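Local coordinates for protein succinate dehydrogenase subunit A (Mycolicibacterium smegmatis MC2 51, PDB 6LUM) that probably oxidises succinate to fumarate, as the FAD-carrying flavoprotein subunit of succinate dehydrogenase, at residues A467-L479 against A525-D539. Residues are numbered along the deposited sequence; the frame is centred on the assembly and turned at random.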
loop_
_atom_site.group_PDB
_atom_site.type_symbol
_atom_site.label_atom_id
_atom_site.label_comp_id
_atom_site.label_asym_id
_atom_site.label_seq_id
_atom_site.Cartn_x
_atom_site.Cartn_y
_atom_site.Cartn_z
ATOM N N ALA D 467 -14.326 58.024 -4.281
ATOM C CA ALA D 467 -13.430 57.590 -3.217
ATOM C C ALA D 467 -14.009 58.013 -1.879
ATOM O O ALA D 467 -15.180 58.384 -1.811
ATOM C CB ALA D 467 -12.029 58.161 -3.401
ATOM N N VAL D 468 -13.202 57.960 -0.821
ATOM C CA VAL D 468 -13.648 58.050 0.568
ATOM C C VAL D 468 -14.794 59.033 0.761
ATOM O O VAL D 468 -15.756 58.735 1.477
ATOM C CB VAL D 468 -12.468 58.412 1.480
ATOM C CG1 VAL D 468 -12.964 58.755 2.854
ATOM C CG2 VAL D 468 -11.500 57.260 1.555
ATOM N N PHE D 469 -14.728 60.196 0.121
ATOM C CA PHE D 469 -15.807 61.173 0.180
ATOM C C PHE D 469 -16.408 61.357 -1.203
ATOM O O PHE D 469 -15.686 61.618 -2.169
ATOM C CB PHE D 469 -15.316 62.512 0.727
ATOM C CG PHE D 469 -15.452 62.638 2.214
ATOM C CD1 PHE D 469 -14.335 62.762 3.016
ATOM C CD2 PHE D 469 -16.697 62.619 2.811
ATOM C CE1 PHE D 469 -14.461 62.871 4.383
ATOM C CE2 PHE D 469 -16.828 62.728 4.177
ATOM C CZ PHE D 469 -15.710 62.856 4.963
ATOM N N ARG D 470 -17.729 61.240 -1.292
ATOM C CA ARG D 470 -18.439 61.296 -2.558
ATOM C C ARG D 470 -19.441 62.433 -2.527
ATOM O O ARG D 470 -19.943 62.798 -1.464
ATOM C CB ARG D 470 -19.153 59.978 -2.848
ATOM C CG ARG D 470 -18.256 58.787 -2.702
ATOM C CD ARG D 470 -19.019 57.509 -2.645
ATOM N NE ARG D 470 -18.259 56.490 -1.946
ATOM C CZ ARG D 470 -18.234 55.215 -2.298
ATOM N NH1 ARG D 470 -18.917 54.806 -3.346
ATOM N NH2 ARG D 470 -17.517 54.349 -1.609
ATOM N N THR D 471 -19.713 63.004 -3.690
ATOM C CA THR D 471 -20.674 64.081 -3.835
ATOM C C THR D 471 -21.470 63.824 -5.108
ATOM O O THR D 471 -21.093 62.995 -5.940
ATOM C CB THR D 471 -19.961 65.438 -3.870
ATOM O OG1 THR D 471 -18.997 65.487 -2.816
ATOM C CG2 THR D 471 -20.936 66.574 -3.662
ATOM N N GLU D 472 -22.579 64.539 -5.280
ATOM C CA GLU D 472 -23.364 64.344 -6.490
ATOM C C GLU D 472 -22.610 64.825 -7.720
ATOM O O GLU D 472 -22.603 64.146 -8.751
ATOM C CB GLU D 472 -24.706 65.055 -6.376
ATOM C CG GLU D 472 -25.597 64.817 -7.577
ATOM C CD GLU D 472 -27.065 64.807 -7.223
ATOM O OE1 GLU D 472 -27.398 64.506 -6.060
ATOM O OE2 GLU D 472 -27.890 65.096 -8.113
ATOM N N GLU D 473 -21.955 65.983 -7.630
ATOM C CA GLU D 473 -21.231 66.500 -8.785
ATOM C C GLU D 473 -20.041 65.619 -9.133
ATOM O O GLU D 473 -19.773 65.370 -10.313
ATOM C CB GLU D 473 -20.777 67.932 -8.530
ATOM C CG GLU D 473 -21.916 68.925 -8.442
ATOM C CD GLU D 473 -22.519 68.993 -7.058
ATOM O OE1 GLU D 473 -21.982 68.334 -6.145
ATOM O OE2 GLU D 473 -23.532 69.699 -6.884
ATOM N N THR D 474 -19.327 65.121 -8.124
ATOM C CA THR D 474 -18.197 64.249 -8.411
ATOM C C THR D 474 -18.662 62.930 -9.003
ATOM O O THR D 474 -18.031 62.403 -9.923
ATOM C CB THR D 474 -17.383 63.992 -7.154
ATOM O OG1 THR D 474 -18.146 63.187 -6.255
ATOM C CG2 THR D 474 -17.042 65.295 -6.480
ATOM N N LEU D 475 -19.764 62.378 -8.497
ATOM C CA LEU D 475 -20.247 61.122 -9.053
ATOM C C LEU D 475 -20.757 61.298 -10.477
ATOM O O LEU D 475 -20.562 60.413 -11.315
ATOM C CB LEU D 475 -21.325 60.536 -8.152
ATOM C CG LEU D 475 -20.771 59.920 -6.874
ATOM C CD1 LEU D 475 -21.884 59.611 -5.924
ATOM C CD2 LEU D 475 -19.989 58.676 -7.182
ATOM N N LYS D 476 -21.375 62.436 -10.789
ATOM C CA LYS D 476 -21.779 62.679 -12.169
ATOM C C LYS D 476 -20.567 62.847 -13.076
ATOM O O LYS D 476 -20.556 62.351 -14.212
ATOM C CB LYS D 476 -22.682 63.905 -12.240
ATOM C CG LYS D 476 -23.998 63.713 -11.523
ATOM C CD LYS D 476 -25.075 64.614 -12.074
ATOM C CE LYS D 476 -26.436 64.166 -11.589
ATOM N NZ LYS D 476 -26.621 62.707 -11.792
ATOM N N GLN D 477 -19.540 63.550 -12.593
ATOM C CA GLN D 477 -18.301 63.669 -13.351
ATOM C C GLN D 477 -17.708 62.299 -13.643
ATOM O O GLN D 477 -17.281 62.019 -14.768
ATOM C CB GLN D 477 -17.305 64.531 -12.583
ATOM C CG GLN D 477 -15.968 64.673 -13.261
ATOM C CD GLN D 477 -16.028 65.592 -14.453
ATOM O OE1 GLN D 477 -16.968 66.368 -14.605
ATOM N NE2 GLN D 477 -15.022 65.513 -15.310
ATOM N N ALA D 478 -17.673 61.428 -12.635
ATOM C CA ALA D 478 -17.143 60.091 -12.850
ATOM C C ALA D 478 -18.005 59.295 -13.816
ATOM O O ALA D 478 -17.483 58.471 -14.569
ATOM C CB ALA D 478 -17.008 59.354 -11.523
ATOM N N LEU D 479 -19.317 59.528 -13.826
ATOM C CA LEU D 479 -20.168 58.845 -14.798
ATOM C C LEU D 479 -19.832 59.264 -16.222
ATOM O O LEU D 479 -19.726 58.418 -17.120
ATOM C CB LEU D 479 -21.638 59.114 -14.505
ATOM C CG LEU D 479 -22.372 57.971 -13.819
ATOM C CD1 LEU D 479 -23.823 58.339 -13.626
ATOM C CD2 LEU D 479 -22.239 56.710 -14.635
ATOM N N ALA D 525 -23.688 54.245 -5.822
ATOM C CA ALA D 525 -23.312 55.300 -4.891
ATOM C C ALA D 525 -24.013 56.611 -5.186
ATOM O O ALA D 525 -24.151 57.438 -4.285
ATOM C CB ALA D 525 -21.806 55.515 -4.919
ATOM N N LEU D 526 -24.435 56.834 -6.425
ATOM C CA LEU D 526 -25.215 58.021 -6.733
ATOM C C LEU D 526 -26.667 57.845 -6.331
ATOM O O LEU D 526 -27.354 58.827 -6.042
ATOM C CB LEU D 526 -25.109 58.337 -8.221
ATOM C CG LEU D 526 -25.688 59.652 -8.716
ATOM C CD1 LEU D 526 -25.234 60.778 -7.833
ATOM C CD2 LEU D 526 -25.244 59.884 -10.138
ATOM N N ASN D 527 -27.146 56.604 -6.312
ATOM C CA ASN D 527 -28.503 56.342 -5.854
ATOM C C ASN D 527 -28.626 56.524 -4.348
ATOM O O ASN D 527 -29.522 57.227 -3.874
ATOM C CB ASN D 527 -28.916 54.931 -6.259
ATOM C CG ASN D 527 -30.291 54.567 -5.775
ATOM O OD1 ASN D 527 -31.116 55.431 -5.488
ATOM N ND2 ASN D 527 -30.550 53.275 -5.677
ATOM N N ARG D 528 -27.743 55.894 -3.577
ATOM C CA ARG D 528 -27.886 55.895 -2.121
ATOM C C ARG D 528 -27.534 57.267 -1.557
ATOM O O ARG D 528 -26.363 57.619 -1.437
ATOM C CB ARG D 528 -27.014 54.814 -1.501
ATOM C CG ARG D 528 -27.287 54.609 -0.040
ATOM C CD ARG D 528 -26.429 53.530 0.556
ATOM N NE ARG D 528 -26.861 52.206 0.142
ATOM C CZ ARG D 528 -27.873 51.550 0.690
ATOM N NH1 ARG D 528 -28.561 52.102 1.671
ATOM N NH2 ARG D 528 -28.197 50.347 0.256
ATOM N N LYS D 529 -28.548 58.038 -1.179
ATOM C CA LYS D 529 -28.356 59.392 -0.657
ATOM C C LYS D 529 -28.327 59.394 0.870
ATOM O O LYS D 529 -29.173 59.988 1.532
ATOM C CB LYS D 529 -29.455 60.315 -1.168
ATOM C CG LYS D 529 -29.827 60.122 -2.612
ATOM C CD LYS D 529 -30.937 61.073 -3.006
ATOM C CE LYS D 529 -31.186 61.030 -4.495
ATOM N NZ LYS D 529 -29.944 61.311 -5.257
ATOM N N GLU D 530 -27.327 58.730 1.433
ATOM C CA GLU D 530 -27.144 58.694 2.876
ATOM C C GLU D 530 -25.658 58.529 3.154
ATOM O O GLU D 530 -24.826 58.662 2.256
ATOM C CB GLU D 530 -27.974 57.572 3.505
ATOM C CG GLU D 530 -27.476 56.194 3.160
ATOM C CD GLU D 530 -28.089 55.129 4.022
ATOM O OE1 GLU D 530 -28.976 55.461 4.827
ATOM O OE2 GLU D 530 -27.687 53.958 3.897
ATOM N N SER D 531 -25.316 58.239 4.405
ATOM C CA SER D 531 -23.918 58.041 4.779
ATOM C C SER D 531 -23.850 56.874 5.757
ATOM O O SER D 531 -23.892 57.070 6.971
ATOM C CB SER D 531 -23.346 59.309 5.381
ATOM O OG SER D 531 -23.415 60.367 4.451
ATOM N N ARG D 532 -23.704 55.668 5.227
ATOM C CA ARG D 532 -23.711 54.464 6.042
ATOM C C ARG D 532 -22.444 53.669 5.784
ATOM O O ARG D 532 -22.168 53.297 4.643
ATOM C CB ARG D 532 -24.940 53.612 5.745
ATOM C CG ARG D 532 -24.966 52.303 6.500
ATOM C CD ARG D 532 -26.097 51.436 6.029
ATOM N NE ARG D 532 -27.326 52.204 5.946
ATOM C CZ ARG D 532 -28.184 52.324 6.947
ATOM N NH1 ARG D 532 -27.941 51.714 8.092
ATOM N NH2 ARG D 532 -29.285 53.043 6.800
ATOM N N GLY D 533 -21.687 53.409 6.839
ATOM C CA GLY D 533 -20.562 52.498 6.726
ATOM C C GLY D 533 -19.468 53.054 5.842
ATOM O O GLY D 533 -18.979 54.168 6.049
ATOM N N GLY D 534 -19.070 52.266 4.843
ATOM C CA GLY D 534 -18.012 52.676 3.939
ATOM C C GLY D 534 -18.415 53.753 2.959
ATOM O O GLY D 534 -17.549 54.464 2.446
ATOM N N HIS D 535 -19.706 53.894 2.691
ATOM C CA HIS D 535 -20.204 54.871 1.732
ATOM C C HIS D 535 -20.546 56.154 2.473
ATOM O O HIS D 535 -21.543 56.215 3.192
ATOM C CB HIS D 535 -21.416 54.313 0.997
ATOM C CG HIS D 535 -22.204 55.343 0.259
ATOM N ND1 HIS D 535 -23.267 56.006 0.823
ATOM C CD2 HIS D 535 -22.092 55.816 -1.000
ATOM C CE1 HIS D 535 -23.770 56.853 -0.053
ATOM N NE2 HIS D 535 -23.074 56.759 -1.169
ATOM N N ALA D 536 -19.725 57.178 2.301
ATOM C CA ALA D 536 -19.969 58.486 2.885
ATOM C C ALA D 536 -20.263 59.487 1.783
ATOM O O ALA D 536 -19.674 59.422 0.706
ATOM C CB ALA D 536 -18.771 58.959 3.700
ATOM N N ARG D 537 -21.171 60.415 2.056
ATOM C CA ARG D 537 -21.537 61.434 1.081
ATOM C C ARG D 537 -21.597 62.780 1.778
ATOM O O ARG D 537 -22.341 62.946 2.745
ATOM C CB ARG D 537 -22.872 61.111 0.415
ATOM C CG ARG D 537 -22.746 60.063 -0.656
ATOM C CD ARG D 537 -23.914 60.073 -1.598
ATOM N NE ARG D 537 -24.215 61.405 -2.089
ATOM C CZ ARG D 537 -24.991 61.643 -3.135
ATOM N NH1 ARG D 537 -25.225 62.882 -3.519
ATOM N NH2 ARG D 537 -25.534 60.638 -3.796
ATOM N N GLU D 538 -20.813 63.737 1.280
ATOM C CA GLU D 538 -20.829 65.084 1.831
ATOM C C GLU D 538 -22.148 65.794 1.579
ATOM O O GLU D 538 -22.430 66.800 2.237
ATOM C CB GLU D 538 -19.695 65.912 1.238
ATOM C CG GLU D 538 -18.332 65.281 1.363
ATOM C CD GLU D 538 -17.251 66.130 0.730
ATOM O OE1 GLU D 538 -16.871 65.848 -0.425
ATOM O OE2 GLU D 538 -16.784 67.085 1.385
ATOM N N ASP D 539 -22.953 65.308 0.638
ATOM C CA ASP D 539 -24.218 65.968 0.351
ATOM C C ASP D 539 -25.286 65.611 1.378
ATOM O O ASP D 539 -26.143 66.445 1.693
ATOM C CB ASP D 539 -24.680 65.603 -1.057
ATOM C CG ASP D 539 -25.537 66.677 -1.681
ATOM O OD1 ASP D 539 -25.966 67.595 -0.953
ATOM O OD2 ASP D 539 -25.771 66.614 -2.905
#
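Arg470 and Arg537 pair their backbones in a single parallel bridge. Glu538 N donates to Arg470 O at 3.0 Å. The return bond, Arg470 N to Ala536 O, is weak. Arg537 CA adds a C-H...O contact to Arg470 O, so that oxygen is met by two neighbouring residues.

The Arg470 side chain runs extended from CG to NE, which carries its guanidinium past His535 to Ala525. His535 CD2 lies over one face of the guanidinium, the two planes being 65° apart. Ala525 CB meets its edge, 3.4 Å from Arg470 NH1. Cutting Arg470 back to an alanine is likely to open a gap beside Ala525 and to take away the packing over His535 CD2.

Charged groups gather where helix 472-488 starts. Glu472 OE1 and Arg537 NH1 form a long salt bridge of 3.7 Å, with OE1 in the guanidinium plane. Asp539 OD2 is a second, also long, partner of Arg537 NH1. Arg537 probably offsets the like charges of Glu472 and Asp539.

Apolar packing joins the two helices. Leu526 is a knob among Glu472, Leu475, Lys476 and Leu479. Leu526 CD1 meets Leu475 CB at 3.9 Å. Leu526 CD2 reaches Leu479 CD1. Near the bridge, Glu538 CG packs against Phe469 CD2, and helix 287-299 also touches that ring.

The contact thus ties the start of helix 472-488 to the end of helix 503-527 and the loop after it. One sound backbone bond, a weak one and the packing of side chains hold it; the ion pairs are long and probably add less.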